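Long-range contacts in MexT protein (Pseudomonas aeruginosa, PDB 6L33), which activates transcription of the MexEF-OprN efflux pump as a LysR-type regulator, probably by binding DNA through a domain separate from the regulatory domain described here: residues S63-L68 / E180-W185; R43-L48 / V107-D112; A8-G13 / E195-S200; S15-F20 / P135-L140. All blocks are in the same frame, centred on the assembly; numbering follows the deposited sequence.

Contact 1. Residues S63-L68 / E180-W185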
# COMPACT_ATOMS: atom_id res chain seq x y z
N SER B 63 -5.01 -9.06 -9.85
CA SER B 63 -3.72 -8.39 -9.83
C SER B 63 -3.16 -8.37 -11.25
O SER B 63 -3.62 -9.11 -12.12
CB SER B 63 -2.74 -9.10 -8.89
OG SER B 63 -1.54 -8.37 -8.72
N TYR B 64 -2.17 -7.51 -11.46
CA TYR B 64 -1.28 -7.72 -12.59
C TYR B 64 -0.52 -9.02 -12.37
O TYR B 64 -0.06 -9.30 -11.26
CB TYR B 64 -0.31 -6.55 -12.74
CG TYR B 64 -1.01 -5.22 -12.88
CD1 TYR B 64 -1.57 -4.84 -14.09
CD2 TYR B 64 -1.12 -4.36 -11.80
CE1 TYR B 64 -2.22 -3.62 -14.22
CE2 TYR B 64 -1.77 -3.15 -11.92
CZ TYR B 64 -2.31 -2.78 -13.13
OH TYR B 64 -2.96 -1.57 -13.26
N THR B 65 -0.42 -9.83 -13.41
CA THR B 65 0.20 -11.14 -13.29
C THR B 65 1.19 -11.35 -14.42
O THR B 65 0.95 -10.92 -15.56
CB THR B 65 -0.84 -12.27 -13.31
OG1 THR B 65 -1.59 -12.21 -14.53
CG2 THR B 65 -1.80 -12.14 -12.13
N ASP B 66 2.30 -12.02 -14.11
CA ASP B 66 3.26 -12.42 -15.11
C ASP B 66 3.20 -13.93 -15.22
O ASP B 66 2.43 -14.45 -16.05
CB ASP B 66 4.65 -11.87 -14.76
CG ASP B 66 5.69 -12.17 -15.82
OD1 ASP B 66 5.32 -12.68 -16.89
OD2 ASP B 66 6.88 -11.88 -15.58
N GLU B 67 3.95 -14.68 -14.42
CA GLU B 67 3.85 -16.13 -14.39
C GLU B 67 3.14 -16.58 -13.12
O GLU B 67 3.21 -15.93 -12.08
CB GLU B 67 5.23 -16.78 -14.47
CG GLU B 67 6.16 -16.16 -15.50
CD GLU B 67 5.92 -16.69 -16.90
OE1 GLU B 67 6.57 -16.19 -17.84
OE2 GLU B 67 5.08 -17.60 -17.05
N LEU B 68 2.46 -17.72 -13.22
CA LEU B 68 1.71 -18.32 -12.14
C LEU B 68 2.11 -19.77 -11.98
O LEU B 68 2.61 -20.39 -12.93
CB LEU B 68 0.20 -18.22 -12.40
CG LEU B 68 -0.38 -16.80 -12.47
CD1 LEU B 68 -1.79 -16.83 -13.02
CD2 LEU B 68 -0.34 -16.13 -11.11
N GLU B 180 -1.02 -7.90 -18.05
CA GLU B 180 -2.47 -8.02 -17.97
C GLU B 180 -2.94 -7.93 -16.52
O GLU B 180 -2.24 -8.34 -15.59
CB GLU B 180 -2.91 -9.35 -18.57
CG GLU B 180 -2.14 -10.53 -17.98
CD GLU B 180 -2.62 -11.89 -18.47
OE1 GLU B 180 -3.03 -12.71 -17.62
OE2 GLU B 180 -2.58 -12.13 -19.69
N LEU B 181 -4.14 -7.40 -16.33
CA LEU B 181 -4.87 -7.63 -15.09
C LEU B 181 -5.56 -8.99 -15.19
O LEU B 181 -6.25 -9.27 -16.18
CB LEU B 181 -5.91 -6.53 -14.84
CG LEU B 181 -5.50 -5.29 -14.05
CD1 LEU B 181 -6.70 -4.38 -13.83
CD2 LEU B 181 -4.86 -5.66 -12.71
N SER B 182 -5.35 -9.84 -14.19
CA SER B 182 -5.87 -11.20 -14.22
C SER B 182 -6.64 -11.50 -12.94
O SER B 182 -6.40 -10.89 -11.90
CB SER B 182 -4.74 -12.23 -14.37
OG SER B 182 -4.23 -12.27 -15.68
N MSE B 183 -7.57 -12.43 -13.05
CA MSE B 183 -8.07 -13.14 -11.88
C MSE B 183 -7.43 -14.51 -11.89
O MSE B 183 -7.54 -15.24 -12.87
CB MSE B 183 -9.59 -13.26 -11.87
CG MSE B 183 -10.10 -14.08 -10.69
SE MSE B 183 -12.03 -14.28 -10.59
CE MSE B 183 -12.54 -12.43 -10.87
N ALA B 184 -6.75 -14.86 -10.81
CA ALA B 184 -6.02 -16.11 -10.74
C ALA B 184 -6.36 -16.83 -9.44
O ALA B 184 -6.48 -16.21 -8.38
CB ALA B 184 -4.51 -15.89 -10.83
N TRP B 185 -6.52 -18.15 -9.54
CA TRP B 185 -6.81 -18.97 -8.38
C TRP B 185 -6.14 -20.32 -8.58
O TRP B 185 -5.68 -20.66 -9.67
CB TRP B 185 -8.32 -19.11 -8.15
CG TRP B 185 -9.06 -19.80 -9.26
CD1 TRP B 185 -9.43 -21.11 -9.31
CD2 TRP B 185 -9.53 -19.20 -10.48
NE1 TRP B 185 -10.10 -21.37 -10.48
CE2 TRP B 185 -10.18 -20.22 -11.21
CE3 TRP B 185 -9.48 -17.91 -11.02
CZ2 TRP B 185 -10.76 -19.99 -12.46
CZ3 TRP B 185 -10.06 -17.68 -12.25
CH2 TRP B 185 -10.69 -18.72 -12.96
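Y64 and L181 make the tight end of this contact. Methyl CD2 of L181 sits over the centre of the Y64 ring, 3.6 Å from the centroid and 10° off the ring normal, a CH-pi contact. With CG anti to the carbonyl carbon (chi1 -56°), the tyrosine presents one face to the leucine while its hydroxyl reaches D17. The backbones pair as antiparallel strands around this point. S63 N donates to S182 O at 3.1 Å, and S182 N donates back to S63 O at 2.8 Å. One residue on, Y64 and L181 form a non-hydrogen-bonded pair, and T65 N then donates to E180 O at 3.2 Å. T65 OG1 lies 2.9 Å from S182 OG, a hydrogen bond in which either hydroxyl may donate, although the serine oxygen is less surely placed; R74 also bonds the threonine oxygen. Beyond T65 the 63-68 loop swings away from the strand and the contact thins. The partly exposed L68 returns to rest its CD1 on A184 CB at 3.6 Å, the sole touch across the segments past S182. Together these features describe the end of an antiparallel strand pair in the mixed sheet of a periplasmic-binding-protein-like subdomain, where the chain leaves strand 60-62 beside strand 181-186.

Contact 2. Residues R43-L48 / V107-D112. With SO4 (sulfate ion), chain E.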
# COMPACT_ATOMS: atom_id res chain seq x y z
N ARG B 43 -2.39 -7.55 0.08
CA ARG B 43 -1.78 -6.83 -1.03
C ARG B 43 -1.13 -7.81 -2.00
O ARG B 43 -0.43 -8.74 -1.58
CB ARG B 43 -0.74 -5.84 -0.50
CG ARG B 43 0.16 -5.23 -1.58
CD ARG B 43 -0.62 -4.31 -2.51
NE ARG B 43 -1.32 -3.25 -1.78
CZ ARG B 43 -0.75 -2.12 -1.36
NH1 ARG B 43 0.54 -1.90 -1.59
NH2 ARG B 43 -1.47 -1.22 -0.71
N ALA B 44 -1.37 -7.61 -3.29
CA ALA B 44 -0.87 -8.51 -4.32
C ALA B 44 -0.20 -7.72 -5.44
O ALA B 44 -0.65 -6.62 -5.79
CB ALA B 44 -1.99 -9.38 -4.90
N ASN B 45 0.87 -8.29 -5.99
CA ASN B 45 1.52 -7.77 -7.18
C ASN B 45 2.05 -8.97 -7.96
O ASN B 45 1.99 -10.11 -7.50
CB ASN B 45 2.64 -6.78 -6.83
CG ASN B 45 3.72 -7.38 -5.95
OD1 ASN B 45 4.53 -8.19 -6.41
ND2 ASN B 45 3.74 -6.98 -4.68
N TYR B 46 2.57 -8.71 -9.17
CA TYR B 46 2.94 -9.84 -10.02
C TYR B 46 4.12 -10.63 -9.47
O TYR B 46 4.35 -11.76 -9.93
CB TYR B 46 3.22 -9.38 -11.45
CG TYR B 46 4.44 -8.50 -11.64
CD1 TYR B 46 5.71 -9.05 -11.74
CD2 TYR B 46 4.31 -7.13 -11.76
CE1 TYR B 46 6.82 -8.26 -11.92
CE2 TYR B 46 5.42 -6.32 -11.95
CZ TYR B 46 6.67 -6.89 -12.03
OH TYR B 46 7.77 -6.09 -12.21
N LEU B 47 4.88 -10.09 -8.51
CA LEU B 47 5.94 -10.86 -7.88
C LEU B 47 5.44 -11.70 -6.72
O LEU B 47 5.84 -12.87 -6.58
CB LEU B 47 7.06 -9.93 -7.39
CG LEU B 47 7.95 -9.27 -8.44
CD1 LEU B 47 9.08 -8.50 -7.77
CD2 LEU B 47 8.51 -10.31 -9.41
N LEU B 48 4.57 -11.14 -5.87
CA LEU B 48 4.04 -11.87 -4.73
C LEU B 48 2.94 -12.85 -5.10
O LEU B 48 2.61 -13.73 -4.30
CB LEU B 48 3.49 -10.89 -3.69
CG LEU B 48 4.46 -10.04 -2.87
CD1 LEU B 48 3.69 -9.25 -1.83
CD2 LEU B 48 5.53 -10.90 -2.22
N VAL B 107 7.65 2.05 -9.96
CA VAL B 107 6.86 1.20 -9.08
C VAL B 107 7.55 -0.16 -9.06
O VAL B 107 7.37 -0.98 -9.96
CB VAL B 107 5.40 1.09 -9.53
CG1 VAL B 107 4.60 0.28 -8.51
CG2 VAL B 107 4.80 2.48 -9.70
N SER B 108 8.37 -0.38 -8.03
CA SER B 108 9.15 -1.61 -7.89
C SER B 108 8.69 -2.31 -6.62
O SER B 108 8.73 -1.72 -5.53
CB SER B 108 10.65 -1.30 -7.83
OG SER B 108 11.39 -2.43 -7.42
N PHE B 109 8.24 -3.55 -6.76
CA PHE B 109 7.64 -4.28 -5.65
C PHE B 109 8.67 -4.99 -4.78
O PHE B 109 8.30 -5.56 -3.75
CB PHE B 109 6.61 -5.27 -6.19
CG PHE B 109 5.55 -4.62 -7.04
CD1 PHE B 109 4.62 -3.76 -6.47
CD2 PHE B 109 5.51 -4.83 -8.41
CE1 PHE B 109 3.66 -3.15 -7.24
CE2 PHE B 109 4.54 -4.23 -9.19
CZ PHE B 109 3.62 -3.38 -8.61
N ALA B 110 9.95 -4.97 -5.16
CA ALA B 110 10.98 -5.63 -4.38
C ALA B 110 12.25 -4.80 -4.24
O ALA B 110 13.32 -5.35 -3.94
CB ALA B 110 11.33 -7.00 -4.98
N GLY B 111 12.18 -3.49 -4.46
CA GLY B 111 13.32 -2.62 -4.20
C GLY B 111 14.34 -2.51 -5.31
O GLY B 111 15.41 -1.95 -5.08
N ASP B 112 14.04 -3.03 -6.50
CA ASP B 112 14.96 -2.86 -7.62
C ASP B 112 14.90 -1.43 -8.14
O ASP B 112 13.83 -0.80 -8.17
CB ASP B 112 14.63 -3.84 -8.74
CG ASP B 112 15.82 -4.14 -9.63
OD1 ASP B 112 16.89 -3.53 -9.41
OD2 ASP B 112 15.69 -4.98 -10.54
S SO4 E . -0.44 -7.03 3.59
O1 SO4 E . 0.36 -7.94 4.41
O2 SO4 E . 0.43 -6.24 2.72
O3 SO4 E . -1.37 -7.81 2.78
O4 SO4 E . -1.20 -6.13 4.45
O HOH W 1 8.83 -4.79 -9.53
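F109 offers one ring face to N45 and an edge to Y46. On the face, N45 CB stands 3.5 Å from the ring centroid, nearly on the normal, as a CH-pi contact; the N45 amide continues over the ring's CG and the F109 CB, its plane only 6° from that of the ring, so the two flat groups are stacked. In the ring plane, F109 CE2 approaches Y46 CE2 at 3.6 Å, and the two rings form an offset edge-to-face pair with planes at 89°. F179 adds a further edge-to-face partner to Y46, and F137 packs against F109.

The rotation of the N45 amide is fixed from its own loop. CG lies between the backbone N and the carbonyl carbon (chi1 59°), which turns OD1 back to accept from L47 N at 2.9 Å on an in-plane lone pair and from L48 N at 3.0 Å from above the plane. This is an Asx turn, extended to an Asx motif, ahead of helix 49-55. The loop after strand 38-43 thus meets the loop after strand 103-107, joining the two sheets of the LysR regulatory domain.

Towards solvent, L47 CD1 touches A110 CB at 3.9 Å. A water bridges Y46 OH and F109 N, accepting from the latter at 3.1 Å. At the other end of 43-48, R43 N donates to O3 of a sulfate ion at 2.9 Å; R42 of the same chain and R43 of the second subunit also hydrogen-bond this ion, which probably came from the crystallisation liquor.

Contact 3. Residues A8-G13 / E195-S200; sequences AVFRIG and ERWLRS
F10 is the main bump of this interface, projecting from strand 9-13 into a hollow on helix 195-200 walled by E195, W197 and L198, all within one turn of the helix. The phenyl group is held by contacts at different parts of its outline. L198 CD2 approaches the ring obliquely, an off-centre CH-pi contact 4.3 Å from the centroid. At the rim, F10 CE2 meets W197 CZ3 at 3.8 Å; the contact falls near the plane of the indole, and the two side chains cross at about a right angle. Near the plane of the F10 ring, E195 OE1 comes within 3.3 Å of CE1, with the carboxylate turned 83° to the ring, so that an electronegative oxygen faces the ring's hydrogen-bearing edge.

The helix contributes a bump of its own. L198, its CG anti to the backbone N (chi1 171°), pushes methyl CD2 into the notch between F10 and I12, two residues apart on the same side of the strand; I12 CG2 closes the notch at 3.7 Å. V60 of the neighbouring strand supports both I12 and L198.

The polar ends of the same side chains have partners of their own. E195 OE2 bonds S59, W197 NE1 bonds E33 of helix 18-33, and a water accepts from R11 N at 2.9 Å while donating weakly to E195 OE1. The axes of strand 9-13 and helix 195-200 pass 10.7 Å apart at 51°. Helix 193-203 laid in this way against the inner strand 9-14 is alpha/beta packing, as in the periplasmic-binding-protein-like fold of LysR regulatory domains.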
# COMPACT_ATOMS: atom_id res chain seq x y z
N ALA B 8 -18.05 -18.09 6.98
CA ALA B 8 -16.69 -18.39 6.56
C ALA B 8 -15.90 -17.12 6.33
O ALA B 8 -16.44 -16.06 6.00
CB ALA B 8 -16.70 -19.24 5.29
N VAL B 9 -14.58 -17.22 6.52
CA VAL B 9 -13.66 -16.13 6.25
C VAL B 9 -13.02 -16.38 4.89
O VAL B 9 -12.56 -17.49 4.61
CB VAL B 9 -12.59 -16.01 7.35
CG1 VAL B 9 -11.62 -14.89 7.03
CG2 VAL B 9 -13.26 -15.79 8.70
N PHE B 10 -12.99 -15.35 4.05
CA PHE B 10 -12.41 -15.44 2.72
C PHE B 10 -11.17 -14.56 2.64
O PHE B 10 -11.15 -13.44 3.16
CB PHE B 10 -13.43 -15.04 1.65
CG PHE B 10 -14.45 -16.10 1.36
CD1 PHE B 10 -14.06 -17.38 1.04
CD2 PHE B 10 -15.81 -15.82 1.43
CE1 PHE B 10 -14.99 -18.37 0.77
CE2 PHE B 10 -16.75 -16.80 1.17
CZ PHE B 10 -16.34 -18.07 0.84
N ARG B 11 -10.14 -15.08 1.98
CA ARG B 11 -8.86 -14.39 1.84
C ARG B 11 -8.57 -14.21 0.36
O ARG B 11 -8.45 -15.19 -0.38
CB ARG B 11 -7.74 -15.18 2.53
CG ARG B 11 -7.89 -15.25 4.04
CD ARG B 11 -7.05 -16.36 4.65
NE ARG B 11 -7.26 -16.46 6.10
CZ ARG B 11 -8.21 -17.21 6.67
NH1 ARG B 11 -8.33 -17.24 7.99
NH2 ARG B 11 -9.02 -17.94 5.92
N ILE B 12 -8.48 -12.95 -0.07
CA ILE B 12 -8.23 -12.61 -1.47
C ILE B 12 -7.06 -11.64 -1.54
O ILE B 12 -6.73 -10.95 -0.58
CB ILE B 12 -9.47 -12.00 -2.15
CG1 ILE B 12 -9.74 -10.59 -1.62
CG2 ILE B 12 -10.69 -12.89 -1.96
CD1 ILE B 12 -10.90 -9.90 -2.31
N GLY B 13 -6.42 -11.61 -2.71
CA GLY B 13 -5.32 -10.71 -2.98
C GLY B 13 -5.71 -9.70 -4.05
O GLY B 13 -6.31 -10.06 -5.06
N GLU B 195 -15.80 -21.16 -3.14
CA GLU B 195 -14.83 -20.37 -3.89
C GLU B 195 -15.36 -19.98 -5.26
O GLU B 195 -15.16 -18.85 -5.71
CB GLU B 195 -13.51 -21.13 -4.01
CG GLU B 195 -12.81 -21.32 -2.68
CD GLU B 195 -12.46 -20.00 -2.01
OE1 GLU B 195 -12.51 -19.93 -0.77
OE2 GLU B 195 -12.13 -19.04 -2.74
N ARG B 196 -16.04 -20.91 -5.95
CA ARG B 196 -16.73 -20.55 -7.18
C ARG B 196 -17.68 -19.39 -6.95
O ARG B 196 -17.81 -18.48 -7.78
CB ARG B 196 -17.50 -21.76 -7.73
CG ARG B 196 -18.66 -21.41 -8.66
CD ARG B 196 -20.01 -21.45 -7.94
NE ARG B 196 -21.06 -20.79 -8.73
CZ ARG B 196 -22.23 -20.41 -8.24
NH1 ARG B 196 -22.52 -20.61 -6.96
NH2 ARG B 196 -23.12 -19.82 -9.03
N TRP B 197 -18.37 -19.40 -5.80
CA TRP B 197 -19.31 -18.33 -5.47
C TRP B 197 -18.59 -17.00 -5.29
O TRP B 197 -19.02 -15.97 -5.83
CB TRP B 197 -20.08 -18.71 -4.22
CG TRP B 197 -21.00 -17.65 -3.72
CD1 TRP B 197 -22.25 -17.37 -4.19
CD2 TRP B 197 -20.74 -16.73 -2.66
NE1 TRP B 197 -22.79 -16.32 -3.48
CE2 TRP B 197 -21.88 -15.92 -2.53
CE3 TRP B 197 -19.66 -16.52 -1.80
CZ2 TRP B 197 -21.97 -14.90 -1.59
CZ3 TRP B 197 -19.75 -15.52 -0.86
CH2 TRP B 197 -20.90 -14.73 -0.76
N LEU B 198 -17.48 -17.00 -4.54
CA LEU B 198 -16.73 -15.76 -4.34
C LEU B 198 -16.20 -15.22 -5.66
O LEU B 198 -16.31 -14.03 -5.95
CB LEU B 198 -15.59 -16.00 -3.35
CG LEU B 198 -14.59 -14.85 -3.20
CD1 LEU B 198 -15.29 -13.58 -2.75
CD2 LEU B 198 -13.48 -15.24 -2.23
N ARG B 199 -15.62 -16.10 -6.49
CA ARG B 199 -15.06 -15.66 -7.76
C ARG B 199 -16.14 -15.13 -8.69
O ARG B 199 -15.93 -14.12 -9.37
CB ARG B 199 -14.29 -16.81 -8.42
CG ARG B 199 -13.12 -17.31 -7.60
CD ARG B 199 -12.17 -18.15 -8.44
NE ARG B 199 -12.85 -19.25 -9.10
CZ ARG B 199 -12.94 -20.48 -8.61
NH1 ARG B 199 -12.40 -20.77 -7.43
NH2 ARG B 199 -13.58 -21.43 -9.28
N SER B 200 -17.30 -15.79 -8.73
CA SER B 200 -18.40 -15.26 -9.53
C SER B 200 -18.88 -13.92 -9.01
O SER B 200 -19.36 -13.08 -9.78
CB SER B 200 -19.55 -16.27 -9.58
OG SER B 200 -20.14 -16.45 -8.31
O HOH W 2 -10.36 -17.72 0.79

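Contact 4. Residues S15-F20 / P135-L140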
# COMPACT_ATOMS: atom_id res chain seq x y z
N SER B 15 -4.40 -6.08 -6.23
CA SER B 15 -3.50 -4.99 -6.56
C SER B 15 -4.01 -3.70 -5.93
O SER B 15 -5.22 -3.51 -5.75
CB SER B 15 -3.39 -4.83 -8.08
OG SER B 15 -2.57 -3.74 -8.43
N ASP B 16 -3.08 -2.81 -5.56
CA ASP B 16 -3.47 -1.65 -4.76
C ASP B 16 -4.35 -0.69 -5.55
O ASP B 16 -5.19 -0.00 -4.97
CB ASP B 16 -2.23 -0.95 -4.21
CG ASP B 16 -1.52 -0.10 -5.25
OD1 ASP B 16 -0.79 -0.66 -6.08
OD2 ASP B 16 -1.68 1.14 -5.21
N ASP B 17 -4.19 -0.64 -6.88
CA ASP B 17 -5.08 0.20 -7.68
C ASP B 17 -6.45 -0.44 -7.85
O ASP B 17 -7.48 0.24 -7.76
CB ASP B 17 -4.44 0.51 -9.03
CG ASP B 17 -3.96 -0.73 -9.75
OD1 ASP B 17 -4.01 -1.83 -9.16
OD2 ASP B 17 -3.51 -0.61 -10.92
N VAL B 18 -6.49 -1.76 -8.09
CA VAL B 18 -7.76 -2.47 -8.26
C VAL B 18 -8.61 -2.34 -7.01
O VAL B 18 -9.85 -2.26 -7.09
CB VAL B 18 -7.49 -3.95 -8.61
CG1 VAL B 18 -8.79 -4.75 -8.60
CG2 VAL B 18 -6.80 -4.06 -9.95
N GLU B 19 -7.98 -2.29 -5.83
CA GLU B 19 -8.71 -2.22 -4.57
C GLU B 19 -9.63 -1.01 -4.50
O GLU B 19 -10.69 -1.07 -3.87
CB GLU B 19 -7.72 -2.22 -3.41
CG GLU B 19 -8.33 -2.01 -2.05
CD GLU B 19 -7.51 -2.63 -0.94
OE1 GLU B 19 -7.77 -2.33 0.24
OE2 GLU B 19 -6.59 -3.42 -1.26
N PHE B 20 -9.26 0.10 -5.14
CA PHE B 20 -10.05 1.32 -5.04
C PHE B 20 -11.42 1.15 -5.69
O PHE B 20 -12.45 1.54 -5.12
CB PHE B 20 -9.30 2.49 -5.66
CG PHE B 20 -8.20 3.02 -4.79
CD1 PHE B 20 -8.47 3.92 -3.78
CD2 PHE B 20 -6.89 2.62 -5.00
CE1 PHE B 20 -7.45 4.41 -2.97
CE2 PHE B 20 -5.87 3.10 -4.20
CZ PHE B 20 -6.15 4.00 -3.19
N PRO B 135 6.74 1.09 -3.59
CA PRO B 135 6.17 -0.26 -3.68
C PRO B 135 4.71 -0.34 -4.09
O PRO B 135 4.14 -1.43 -4.05
CB PRO B 135 6.35 -0.77 -2.24
CG PRO B 135 6.20 0.46 -1.40
CD PRO B 135 6.73 1.61 -2.21
N GLN B 136 4.08 0.77 -4.48
CA GLN B 136 2.67 0.76 -4.82
C GLN B 136 2.37 1.89 -5.79
O GLN B 136 3.19 2.78 -6.03
CB GLN B 136 1.79 0.89 -3.57
CG GLN B 136 1.84 2.27 -2.95
CD GLN B 136 1.30 2.29 -1.54
OE1 GLN B 136 1.24 1.26 -0.87
NE2 GLN B 136 0.89 3.47 -1.08
N PHE B 137 1.15 1.86 -6.33
CA PHE B 137 0.69 2.86 -7.29
C PHE B 137 0.05 4.06 -6.61
O PHE B 137 0.38 5.21 -6.95
CB PHE B 137 -0.30 2.22 -8.27
CG PHE B 137 0.35 1.28 -9.25
CD1 PHE B 137 1.19 1.76 -10.23
CD2 PHE B 137 0.11 -0.08 -9.17
CE1 PHE B 137 1.80 0.90 -11.13
CE2 PHE B 137 0.71 -0.95 -10.07
CZ PHE B 137 1.55 -0.46 -11.05
N ASN B 138 -0.85 3.84 -5.66
CA ASN B 138 -1.59 4.94 -5.06
C ASN B 138 -0.65 5.86 -4.27
O ASN B 138 0.34 5.42 -3.69
CB ASN B 138 -2.71 4.43 -4.16
CG ASN B 138 -2.22 3.47 -3.09
OD1 ASN B 138 -1.49 3.85 -2.18
ND2 ASN B 138 -2.64 2.21 -3.19
N GLY B 139 -0.98 7.15 -4.27
CA GLY B 139 -0.15 8.16 -3.66
C GLY B 139 0.97 8.67 -4.54
O GLY B 139 1.65 9.63 -4.15
N LEU B 140 1.18 8.08 -5.72
CA LEU B 140 2.28 8.48 -6.58
C LEU B 140 2.16 9.93 -7.04
O LEU B 140 3.18 10.60 -7.23
CB LEU B 140 2.34 7.54 -7.80
CG LEU B 140 3.65 7.46 -8.59
CD1 LEU B 140 4.81 7.18 -7.66
CD2 LEU B 140 3.53 6.37 -9.65
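The D16 carboxylate grips two consecutive backbone N-H groups of the facing loop. N138 N donates to OD2 at 2.9 Å, nearly along the C-O axis, and F137 N donates to OD1 at 3.2 Å (164°), meeting it on the syn side but out of the carboxylate plane. A weak third bond runs from F137 N to OD2. Having CG between its backbone N and carbonyl carbon (chi1 77°) aims the carboxylate across the gap, and the paired donors fix its rotation. R43 of the same chain packs on D16, and its positive charge may offset part of the carboxylate's; the same arginine also makes a long, weak ion pair with D16 of the second subunit.

Next in sequence, D17 runs alongside F137. Its OD1 accepts from S15 OG, and its nearest approach to F137, OD2 to CD2, is loose at 4.1 Å.

Packing surrounds the polar centre. The F137 ring is nearly coplanar with the D16 carboxylate, 11° between planes, and its CD2 edge lies 3.3 Å from OD1. On the other flank, F20 CE2 comes obliquely to N138 CB at 3.4 Å, the ring and the asparagine amide being turned steeply to each other. Q136 CB rests on D16 CG at 3.8 Å. F137 to L140 forms a type II beta turn, with G139 at a positive phi, leading into helix 140-144.

The contact bridges the start of helix 18-33 in one subdomain and the loop after strand 129-134 in the other. It thus spans the interdomain cleft where effectors usually bind in LysR-type regulators.

From the N terminus, strand 9-14 first enters contact 3, which closes the longest loop by meeting helix 193-203 near the C terminus. The other three contacts are nested inside that loop. Segment 15-20 follows and closes contact 4 on 135-140, with contact 2 (43-48 with 107-112) nested within it. Contact 1 (63-68 with 180-185) crosses both, since its first segment lies inside their loops and its second beyond them. Contacts 1 and 3 reach the same sheet, whereas contacts 2 and 4 join the two sheet-bearing halves and also touch the second subunit. Y64 and D17 link contacts 1 and 4 directly.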